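Local coordinates for 3-dehydroquinate dehydratase (Zymomonas mobilis subsp. mobilis, PDB 6SMF), which probably catalyses the trans-dehydration of 3-dehydroquinate to 3-dehydroshikimate through an enolate intermediate, the third step of chorismate biosynthesis, as a type II dehydroquinase, at residues 10-15 and 137-142; 65-70 and 90-95; 77-82 and 144-149; 84-89 and 103-108. All coordinates share one frame; numbering follows the deposited sequence.

Interaction 1 of 4, residues 10-15 and 137-142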
# COMPACT_ATOMS: atom_id res chain seq x y z
N ILE A 10 16.77 -6.99 -38.69
CA ILE A 10 16.39 -6.43 -37.36
C ILE A 10 14.91 -6.06 -37.41
O ILE A 10 14.58 -5.13 -38.16
CB ILE A 10 17.28 -5.23 -37.00
CG1 ILE A 10 18.71 -5.65 -36.69
CG2 ILE A 10 16.70 -4.46 -35.85
CD1 ILE A 10 19.67 -4.47 -36.69
N PHE A 11 14.08 -6.76 -36.65
CA PHE A 11 12.65 -6.43 -36.45
C PHE A 11 12.55 -5.13 -35.63
O PHE A 11 13.31 -4.90 -34.65
CB PHE A 11 11.94 -7.58 -35.75
CG PHE A 11 11.55 -8.72 -36.66
CD1 PHE A 11 12.50 -9.36 -37.42
CD2 PHE A 11 10.24 -9.15 -36.73
CE1 PHE A 11 12.13 -10.38 -38.28
CE2 PHE A 11 9.88 -10.20 -37.55
CZ PHE A 11 10.82 -10.79 -38.35
N ILE A 12 11.65 -4.26 -36.08
CA ILE A 12 11.29 -3.00 -35.37
C ILE A 12 9.78 -3.05 -35.23
O ILE A 12 9.09 -2.98 -36.27
CB ILE A 12 11.78 -1.78 -36.14
CG1 ILE A 12 13.29 -1.86 -36.41
CG2 ILE A 12 11.39 -0.51 -35.40
CD1 ILE A 12 13.86 -0.64 -37.13
N LEU A 13 9.31 -3.22 -34.00
CA LEU A 13 7.90 -3.53 -33.70
C LEU A 13 7.29 -2.38 -32.91
O LEU A 13 7.82 -2.04 -31.85
CB LEU A 13 7.86 -4.85 -32.93
CG LEU A 13 8.45 -6.06 -33.63
CD1 LEU A 13 8.38 -7.29 -32.73
CD2 LEU A 13 7.75 -6.32 -34.94
N ASN A 14 6.20 -1.82 -33.44
CA ASN A 14 5.48 -0.66 -32.87
C ASN A 14 4.10 -1.14 -32.39
O ASN A 14 3.39 -1.84 -33.13
CB ASN A 14 5.45 0.51 -33.86
CG ASN A 14 6.83 1.11 -34.09
OD1 ASN A 14 7.46 1.57 -33.15
ND2 ASN A 14 7.32 1.08 -35.32
N GLY A 15 3.77 -0.78 -31.15
CA GLY A 15 2.50 -1.15 -30.55
C GLY A 15 1.43 -0.12 -30.83
O GLY A 15 1.52 0.68 -31.76
N GLU A 137 14.88 9.90 -33.03
CA GLU A 137 16.30 9.62 -32.66
C GLU A 137 16.36 8.43 -31.69
O GLU A 137 17.40 7.77 -31.74
CB GLU A 137 17.02 10.87 -32.13
CG GLU A 137 17.42 11.88 -33.21
CD GLU A 137 18.01 11.30 -34.52
OE1 GLU A 137 19.00 10.49 -34.44
OE2 GLU A 137 17.46 11.61 -35.64
N SER A 138 15.34 8.16 -30.86
CA SER A 138 15.28 6.96 -29.99
C SER A 138 15.45 5.69 -30.85
O SER A 138 16.26 4.83 -30.51
CB SER A 138 14.02 6.90 -29.11
OG SER A 138 14.01 7.90 -28.09
N TYR A 139 14.71 5.60 -31.94
CA TYR A 139 14.82 4.47 -32.90
C TYR A 139 16.20 4.46 -33.57
O TYR A 139 16.82 3.37 -33.65
CB TYR A 139 13.71 4.57 -33.96
CG TYR A 139 12.32 4.29 -33.43
CD1 TYR A 139 11.55 5.31 -32.90
CD2 TYR A 139 11.77 3.02 -33.49
CE1 TYR A 139 10.27 5.08 -32.45
CE2 TYR A 139 10.48 2.78 -33.05
CZ TYR A 139 9.74 3.81 -32.51
OH TYR A 139 8.49 3.58 -32.04
N SER A 140 16.69 5.60 -34.06
CA SER A 140 17.96 5.68 -34.82
C SER A 140 19.10 5.16 -33.92
O SER A 140 19.89 4.31 -34.40
CB SER A 140 18.19 7.06 -35.46
OG SER A 140 19.15 7.87 -34.77
N LEU A 141 19.17 5.59 -32.66
CA LEU A 141 20.18 5.15 -31.64
C LEU A 141 20.07 3.64 -31.40
O LEU A 141 21.12 2.93 -31.31
CB LEU A 141 19.93 5.88 -30.33
CG LEU A 141 20.32 7.35 -30.30
CD1 LEU A 141 19.60 8.07 -29.16
CD2 LEU A 141 21.81 7.51 -30.13
N ALA A 142 18.84 3.17 -31.28
CA ALA A 142 18.50 1.75 -31.08
C ALA A 142 19.04 0.96 -32.28
O ALA A 142 19.68 -0.07 -32.07
CB ALA A 142 17.00 1.62 -30.90
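The ring of Tyr139 meets the strand 9-14 with its edge: Ile12 CG2 and Asn14 OD1 both lie near the ring plane, side by side along the rim that runs from CD2 to the hydroxyl. This is helix-on-sheet packing in the flavodoxin-like alpha/beta fold of type II dehydroquinases, with helix 136-147 lying over the parallel sheet that contains strand 9-14. Tyr139 CG stands anti to its carbonyl carbon (chi1 -69°), which sends the ring from the helix down to the strand. There the methyl of Ile12 rests against the ring edge, CG2 to Tyr139 CD2 4.0 Å. Val106 CG1 of strand 103-107 covers one face, Leu108 CD2 meets the CE1 edge, and Leu41 of helix 34-48 also touches the ring, leaving the phenol in a buried, mainly apolar setting.

Its polar end is satisfied by two amides. The hydroxyl donates to the side-chain oxygen of Asn14, which approaches from the opposite direction with its amide plane steeply inclined to the ring, and it is also hydrogen-bonded to ND2 of Asn81. Tyr139 thus bridges Asn14 and Asn81, a predicted substrate-binding residue. Tyr139 OH lies 2.5 Å from Asn14 OD1, tilted 28° from the carbonyl plane, with a C=O...O angle of 148°.

Interaction 2 of 4, residues 65-70 and 90-95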
# COMPACT_ATOMS: atom_id res chain seq x y z
N ASP A 65 3.44 -12.64 -31.32
CA ASP A 65 3.64 -13.41 -32.59
C ASP A 65 4.95 -12.94 -33.25
O ASP A 65 5.78 -13.76 -33.58
CB ASP A 65 2.49 -13.25 -33.59
CG ASP A 65 1.08 -13.67 -33.15
OD1 ASP A 65 0.95 -14.60 -32.27
OD2 ASP A 65 0.12 -13.12 -33.75
N TRP A 66 5.14 -11.62 -33.36
CA TRP A 66 6.30 -10.99 -34.05
C TRP A 66 7.58 -11.25 -33.26
O TRP A 66 8.58 -11.61 -33.87
CB TRP A 66 6.06 -9.50 -34.34
CG TRP A 66 4.97 -9.29 -35.34
CD1 TRP A 66 4.57 -10.18 -36.30
CD2 TRP A 66 4.15 -8.13 -35.52
NE1 TRP A 66 3.53 -9.67 -37.02
CE2 TRP A 66 3.27 -8.41 -36.59
CE3 TRP A 66 4.07 -6.89 -34.89
CZ2 TRP A 66 2.33 -7.49 -37.04
CZ3 TRP A 66 3.15 -5.97 -35.35
CH2 TRP A 66 2.29 -6.27 -36.41
N LEU A 67 7.55 -11.14 -31.94
CA LEU A 67 8.74 -11.50 -31.14
C LEU A 67 9.12 -12.94 -31.44
O LEU A 67 10.30 -13.19 -31.67
CB LEU A 67 8.44 -11.25 -29.66
CG LEU A 67 8.42 -9.78 -29.27
CD1 LEU A 67 7.71 -9.58 -27.93
CD2 LEU A 67 9.86 -9.22 -29.23
N GLN A 68 8.14 -13.84 -31.50
CA GLN A 68 8.40 -15.29 -31.66
C GLN A 68 8.91 -15.53 -33.09
O GLN A 68 9.80 -16.39 -33.29
CB GLN A 68 7.13 -16.11 -31.36
CG GLN A 68 6.60 -15.95 -29.94
CD GLN A 68 5.37 -16.79 -29.66
OE1 GLN A 68 4.79 -17.36 -30.57
NE2 GLN A 68 4.96 -16.88 -28.41
N GLU A 69 8.32 -14.82 -34.04
CA GLU A 69 8.67 -14.89 -35.48
C GLU A 69 10.12 -14.42 -35.66
O GLU A 69 10.85 -15.02 -36.49
CB GLU A 69 7.69 -14.06 -36.31
CG GLU A 69 7.97 -14.05 -37.82
CD GLU A 69 7.06 -13.13 -38.63
OE1 GLU A 69 5.96 -12.74 -38.10
OE2 GLU A 69 7.45 -12.82 -39.78
N ALA A 70 10.54 -13.40 -34.92
CA ALA A 70 11.94 -12.92 -34.99
C ALA A 70 12.87 -14.05 -34.53
O ALA A 70 13.91 -14.23 -35.17
CB ALA A 70 12.17 -11.68 -34.20
N VAL A 90 2.50 -8.60 -19.07
CA VAL A 90 3.27 -9.75 -18.57
C VAL A 90 3.57 -10.68 -19.74
O VAL A 90 4.69 -11.25 -19.79
CB VAL A 90 2.53 -10.49 -17.45
CG1 VAL A 90 3.31 -11.71 -17.00
CG2 VAL A 90 2.28 -9.57 -16.26
N ALA A 91 2.66 -10.78 -20.71
CA ALA A 91 2.83 -11.76 -21.81
C ALA A 91 3.98 -11.31 -22.71
O ALA A 91 4.74 -12.22 -23.16
CB ALA A 91 1.53 -11.92 -22.56
N ILE A 92 4.13 -9.98 -22.94
CA ILE A 92 5.29 -9.47 -23.74
C ILE A 92 6.59 -9.67 -22.95
O ILE A 92 7.61 -10.00 -23.55
CB ILE A 92 5.08 -8.03 -24.19
CG1 ILE A 92 4.09 -8.00 -25.36
CG2 ILE A 92 6.37 -7.34 -24.58
CD1 ILE A 92 3.48 -6.63 -25.55
N TYR A 93 6.54 -9.51 -21.62
CA TYR A 93 7.71 -9.71 -20.74
C TYR A 93 8.18 -11.16 -20.93
O TYR A 93 9.38 -11.38 -21.10
CB TYR A 93 7.35 -9.32 -19.30
CG TYR A 93 8.23 -9.91 -18.23
CD1 TYR A 93 9.36 -9.27 -17.78
CD2 TYR A 93 7.92 -11.14 -17.67
CE1 TYR A 93 10.18 -9.83 -16.80
CE2 TYR A 93 8.71 -11.70 -16.70
CZ TYR A 93 9.85 -11.06 -16.25
OH TYR A 93 10.54 -11.78 -15.30
N ASP A 94 7.25 -12.11 -20.92
CA ASP A 94 7.57 -13.56 -21.00
C ASP A 94 8.10 -13.89 -22.40
O ASP A 94 9.08 -14.68 -22.48
CB ASP A 94 6.34 -14.39 -20.63
CG ASP A 94 6.26 -14.67 -19.15
OD1 ASP A 94 7.32 -14.57 -18.47
OD2 ASP A 94 5.19 -15.08 -18.71
N ALA A 95 7.49 -13.30 -23.45
CA ALA A 95 7.95 -13.49 -24.84
C ALA A 95 9.42 -13.07 -24.97
O ALA A 95 10.22 -13.89 -25.41
CB ALA A 95 7.09 -12.71 -25.79
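Leu67 reaches from helix 60-72 to helix 90-98 with a single methyl, CD1, which touches two residues one helical turn apart. Its CG is anti to the carbonyl carbon (chi1 -74°), and chi2 near 163° carries CD1 out toward the neighbouring helix. CD1 comes to 3.8 Å from Ala95 CB and to 4.2 Å from Ile92 CG2. Ala95 turns its methyl toward the leucine, and its small size lets the backbones close to 6.7 Å between the CA atoms of Leu67 and Ala95. Ile92 has CG1 beside its backbone N (chi1 -76°), which leaves CG2 as the methyl that meets Leu67, while its CD1 end lies against Tyr85.

The two helices flank strand 77-81 in the chain and cover one face of the parallel sheet, where Leu67 also packs on Val78 and Ile92 on Leu80. Polar side chains of the same turns serve the assembly instead: Gln68 bonds to Asn19 and Asn58 of a neighbouring subunit, and Asp94, a predicted substrate ligand, forms a salt bridge with Arg118 of that subunit. Between the two segments the contact is wholly apolar, methyl against methyl, so its cohesion rests on dispersion and on the exclusion of water.

Interaction 3 of 4, residues 77-82 and 144-149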
# COMPACT_ATOMS: atom_id res chain seq x y z
N ALA A 77 18.31 -8.85 -33.87
CA ALA A 77 17.76 -8.00 -32.78
C ALA A 77 16.29 -7.63 -33.03
O ALA A 77 15.80 -7.78 -34.17
CB ALA A 77 18.59 -6.75 -32.63
N VAL A 78 15.59 -7.24 -31.96
CA VAL A 78 14.24 -6.59 -32.02
C VAL A 78 14.34 -5.24 -31.32
O VAL A 78 14.86 -5.15 -30.20
CB VAL A 78 13.13 -7.43 -31.38
CG1 VAL A 78 11.79 -6.71 -31.40
CG2 VAL A 78 13.02 -8.78 -32.06
N ILE A 79 13.87 -4.22 -32.00
CA ILE A 79 13.65 -2.88 -31.40
C ILE A 79 12.15 -2.85 -31.16
O ILE A 79 11.41 -3.08 -32.12
CB ILE A 79 14.14 -1.79 -32.35
CG1 ILE A 79 15.66 -1.85 -32.56
CG2 ILE A 79 13.66 -0.44 -31.88
CD1 ILE A 79 16.17 -1.04 -33.78
N LEU A 80 11.73 -2.67 -29.90
CA LEU A 80 10.32 -2.82 -29.49
C LEU A 80 9.86 -1.55 -28.78
O LEU A 80 10.46 -1.19 -27.77
CB LEU A 80 10.17 -4.04 -28.58
CG LEU A 80 8.77 -4.25 -28.02
CD1 LEU A 80 7.75 -4.40 -29.17
CD2 LEU A 80 8.76 -5.46 -27.09
N ASN A 81 8.85 -0.91 -29.34
CA ASN A 81 8.06 0.16 -28.70
C ASN A 81 6.65 -0.40 -28.52
O ASN A 81 5.86 -0.34 -29.45
CB ASN A 81 8.11 1.44 -29.54
CG ASN A 81 7.46 2.56 -28.78
OD1 ASN A 81 6.75 2.27 -27.83
ND2 ASN A 81 7.69 3.80 -29.18
N ALA A 82 6.38 -1.05 -27.40
CA ALA A 82 5.08 -1.68 -27.08
C ALA A 82 4.02 -0.63 -26.74
O ALA A 82 2.90 -1.00 -26.45
CB ALA A 82 5.28 -2.65 -25.94
N ASP A 144 21.55 1.76 -34.41
CA ASP A 144 23.04 1.75 -34.34
C ASP A 144 23.47 0.69 -33.31
O ASP A 144 24.31 -0.14 -33.61
CB ASP A 144 23.66 3.11 -33.95
CG ASP A 144 23.85 4.17 -35.04
OD1 ASP A 144 24.40 3.87 -36.13
OD2 ASP A 144 23.49 5.34 -34.76
N ALA A 145 22.88 0.72 -32.12
CA ALA A 145 23.31 -0.17 -31.01
C ALA A 145 23.08 -1.65 -31.41
O ALA A 145 23.93 -2.54 -31.06
CB ALA A 145 22.54 0.24 -29.78
N ALA A 146 21.94 -1.86 -32.09
CA ALA A 146 21.40 -3.16 -32.55
C ALA A 146 22.29 -3.75 -33.64
O ALA A 146 22.49 -4.98 -33.66
CB ALA A 146 19.99 -2.94 -33.04
N ALA A 147 22.79 -2.91 -34.55
CA ALA A 147 23.75 -3.30 -35.60
C ALA A 147 25.06 -3.77 -34.96
O ALA A 147 25.63 -4.74 -35.49
CB ALA A 147 23.98 -2.15 -36.56
N LYS A 148 25.52 -3.13 -33.87
CA LYS A 148 26.84 -3.41 -33.22
C LYS A 148 26.72 -4.62 -32.28
O LYS A 148 27.73 -4.91 -31.65
CB LYS A 148 27.38 -2.20 -32.45
CG LYS A 148 27.76 -0.96 -33.26
CD LYS A 148 28.12 0.23 -32.38
CE LYS A 148 28.74 1.38 -33.16
NZ LYS A 148 28.60 2.68 -32.45
N LEU A 149 25.57 -5.32 -32.21
CA LEU A 149 25.33 -6.38 -31.18
C LEU A 149 25.96 -7.68 -31.66
O LEU A 149 25.22 -8.65 -31.90
CB LEU A 149 23.84 -6.59 -30.92
CG LEU A 149 23.23 -5.67 -29.87
CD1 LEU A 149 21.78 -6.03 -29.62
CD2 LEU A 149 24.02 -5.70 -28.57
OXT LEU A 149 27.17 -7.74 -31.82
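Ala77 and Ala146 set their methyl groups directly against each other, CB to CB 4.1 Å, at the last turn of helix 136-147. The remaining apolar contacts flank this pair. Ile79, two residues further along the strand, has CG1 anti to its carbonyl carbon (chi1 -65°) and an extended chi2 of 164°; its CD1 thus reaches back to within 4.3 Å of Ala146 CB. On the C-terminal side, Leu149 lays CD1 4.4 Å from Ala77 CB, a looser contact made by an exposed residue. Small side chains allow close packing, with the CA atoms of Ala77 and Ala146 6.1 Å apart.

The arrangement belongs to the three-layer alpha/beta fold: the C-terminal helix lies on one face of the parallel sheet, and Ala146 also packs on Ile104 of the adjacent strand. Val78 turns its side chain to the other face, where Leu67 and Ala70 of helix 60-72 receive it.

The polar bonds near the contact lie in the helix end and at the chain terminus. The helix closes with Lys148 N bonded to Asp144 O at 3.2 Å, followed by a weak bond from Leu149 N to Ala146 O. The terminal carboxylate oxygen Leu149 O is hydrogen-bonded to NZ of Lys76, the residue before Ala77.

Interaction 4 of 4, residues 84-89 and 103-108; sequences AYTHTS and VIEVHL. With FLC (citrate anion), chain E.
Thr86 wedges its side chain against the Glu105-His107 pair, joining the loop after strand 77-81 to strand 103-107 at the C-terminal ends of the parallel strands, the active-site end of this flavodoxin-like alpha/beta fold. The inner part is tight. Thr86 CG2 lies 3.3 Å from Glu105 OE2, and OG1 lies 3.4 Å from CE1 at the edge of the His107 ring, in its plane; OG1 itself is hydrogen-bonded to the Ala83 carbonyl. Glu105 is extended (chi2 -179°), which brings OE2 to the NE2 edge of His107, near the ring plane, to accept from NE2 at 2.6 Å, met 54° out of the carboxylate plane. Ser121 also bonds OE2 and Thr130 bonds OE1, so the buried carboxylate is held at both oxygens; its bond at NE2, with the one at ND1, would hold the imidazole's rotation.

Toward the partly exposed side, the protein segments diverge and citrate, probably from the crystallisation liquor, lies between them. His87, whose ND1 is tied to the Lys120 carbonyl, gives NE2 to citrate OA2 at 2.7 Å, and Leu108 N bonds OB1 at 3.1 Å. Asn81 and Ser109 complete the grip. His107 is the predicted proton donor and the others are predicted substrate ligands, consistent with citrate marking the substrate pocket. His107 ND1 reaches citrate OHB at 2.8 Å, with an N-H...O angle of 156°.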
# COMPACT_ATOMS: atom_id res chain seq x y z
N ALA A 84 1.41 1.53 -24.96
CA ALA A 84 0.72 1.36 -23.66
C ALA A 84 0.91 -0.07 -23.12
O ALA A 84 0.82 -0.22 -21.94
CB ALA A 84 -0.74 1.67 -23.75
N TYR A 85 1.15 -1.07 -23.97
CA TYR A 85 1.24 -2.47 -23.51
C TYR A 85 2.53 -2.62 -22.70
O TYR A 85 2.64 -3.61 -21.95
CB TYR A 85 1.15 -3.47 -24.67
CG TYR A 85 -0.20 -3.59 -25.33
CD1 TYR A 85 -1.37 -3.62 -24.60
CD2 TYR A 85 -0.32 -3.69 -26.72
CE1 TYR A 85 -2.60 -3.74 -25.21
CE2 TYR A 85 -1.55 -3.78 -27.34
CZ TYR A 85 -2.70 -3.82 -26.58
OH TYR A 85 -3.94 -3.91 -27.16
N THR A 86 3.49 -1.71 -22.86
CA THR A 86 4.75 -1.67 -22.05
C THR A 86 4.39 -1.74 -20.56
O THR A 86 5.13 -2.37 -19.80
CB THR A 86 5.56 -0.38 -22.19
OG1 THR A 86 5.84 0.05 -23.55
CG2 THR A 86 6.83 -0.56 -21.37
N HIS A 87 3.28 -1.12 -20.15
CA HIS A 87 2.88 -0.92 -18.75
C HIS A 87 1.91 -2.02 -18.28
O HIS A 87 1.72 -2.11 -17.06
CB HIS A 87 2.31 0.49 -18.54
CG HIS A 87 3.10 1.53 -19.27
ND1 HIS A 87 4.48 1.69 -19.09
CD2 HIS A 87 2.73 2.38 -20.24
CE1 HIS A 87 4.93 2.60 -19.92
NE2 HIS A 87 3.87 3.05 -20.65
N THR A 88 1.41 -2.90 -19.16
CA THR A 88 0.39 -3.91 -18.78
C THR A 88 0.84 -5.34 -19.11
O THR A 88 0.30 -6.27 -18.50
CB THR A 88 -0.96 -3.55 -19.44
OG1 THR A 88 -0.83 -3.57 -20.84
CG2 THR A 88 -1.44 -2.14 -19.15
N SER A 89 1.75 -5.55 -20.06
CA SER A 89 1.89 -6.89 -20.69
C SER A 89 2.94 -7.77 -20.00
O SER A 89 4.10 -7.74 -20.38
CB SER A 89 2.13 -6.82 -22.16
OG SER A 89 1.99 -8.14 -22.68
N VAL A 103 16.35 -7.85 -27.26
CA VAL A 103 15.30 -6.81 -27.42
C VAL A 103 15.80 -5.49 -26.82
O VAL A 103 16.31 -5.47 -25.68
CB VAL A 103 13.99 -7.27 -26.78
CG1 VAL A 103 12.89 -6.22 -26.96
CG2 VAL A 103 13.55 -8.61 -27.32
N ILE A 104 15.70 -4.43 -27.61
CA ILE A 104 15.91 -3.03 -27.16
C ILE A 104 14.55 -2.33 -27.04
O ILE A 104 13.79 -2.27 -28.05
CB ILE A 104 16.84 -2.31 -28.14
CG1 ILE A 104 18.19 -3.00 -28.18
CG2 ILE A 104 16.96 -0.85 -27.76
CD1 ILE A 104 19.02 -2.57 -29.36
N GLU A 105 14.25 -1.84 -25.84
CA GLU A 105 13.03 -1.05 -25.58
C GLU A 105 13.26 0.34 -26.16
O GLU A 105 14.33 0.91 -25.91
CB GLU A 105 12.76 -0.95 -24.08
CG GLU A 105 11.40 -0.39 -23.75
CD GLU A 105 11.14 -0.26 -22.25
OE1 GLU A 105 12.10 -0.50 -21.40
OE2 GLU A 105 9.97 0.10 -21.92
N VAL A 106 12.27 0.87 -26.87
CA VAL A 106 12.28 2.25 -27.42
C VAL A 106 10.98 2.98 -27.04
O VAL A 106 9.91 2.38 -27.11
CB VAL A 106 12.51 2.20 -28.93
CG1 VAL A 106 11.98 3.43 -29.61
CG2 VAL A 106 13.98 2.03 -29.21
N HIS A 107 11.12 4.23 -26.62
CA HIS A 107 10.02 5.21 -26.48
C HIS A 107 10.47 6.53 -27.12
O HIS A 107 11.61 6.97 -26.90
CB HIS A 107 9.59 5.43 -25.02
CG HIS A 107 9.35 4.15 -24.29
ND1 HIS A 107 8.25 3.36 -24.54
CD2 HIS A 107 10.09 3.51 -23.36
CE1 HIS A 107 8.30 2.33 -23.74
NE2 HIS A 107 9.43 2.39 -23.01
N LEU A 108 9.55 7.14 -27.87
CA LEU A 108 9.67 8.51 -28.36
C LEU A 108 9.79 9.47 -27.18
O LEU A 108 10.69 10.32 -27.19
CB LEU A 108 8.42 8.83 -29.18
CG LEU A 108 8.19 7.99 -30.44
CD1 LEU A 108 6.73 8.14 -30.87
CD2 LEU A 108 9.14 8.44 -31.56
CAC FLC E . 4.61 4.99 -23.43
CA FLC E . 5.33 5.99 -24.35
CB FLC E . 5.37 5.58 -25.84
CBC FLC E . 6.22 6.53 -26.69
CG FLC E . 3.96 5.57 -26.46
CGC FLC E . 3.47 6.82 -27.20
OA1 FLC E . 3.41 4.68 -23.71
OA2 FLC E . 5.25 4.50 -22.44
OB1 FLC E . 6.62 6.10 -27.69
OB2 FLC E . 6.46 7.57 -26.29
OG1 FLC E . 2.78 6.65 -28.26
OG2 FLC E . 3.61 7.93 -26.65
OHB FLC E . 5.94 4.28 -25.85

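How the interactions relate
All four contacts lie in or against one parallel sheet. Interactions 1 and 3 lie on one face, about 6 Å between centres, and share helix 136-147 over the neighbouring strands 9-14 and 77-81. Interaction 2 joins helices 60-72 and 90-98 on the other face, about 16 Å from interaction 1 and 15 Å from interaction 3. Interaction 4, about 11 Å from interaction 1, lies at the C-terminal ends of the strands. Strand 103-107 borders 77-81, so interactions 3 and 4 meet through backbone hydrogen bonds. Along the chain, interaction 1 spans interactions 2 and 4 and alternates with interaction 3: the C-terminal helix returns to the first strand, closing the fold beside the probable active site.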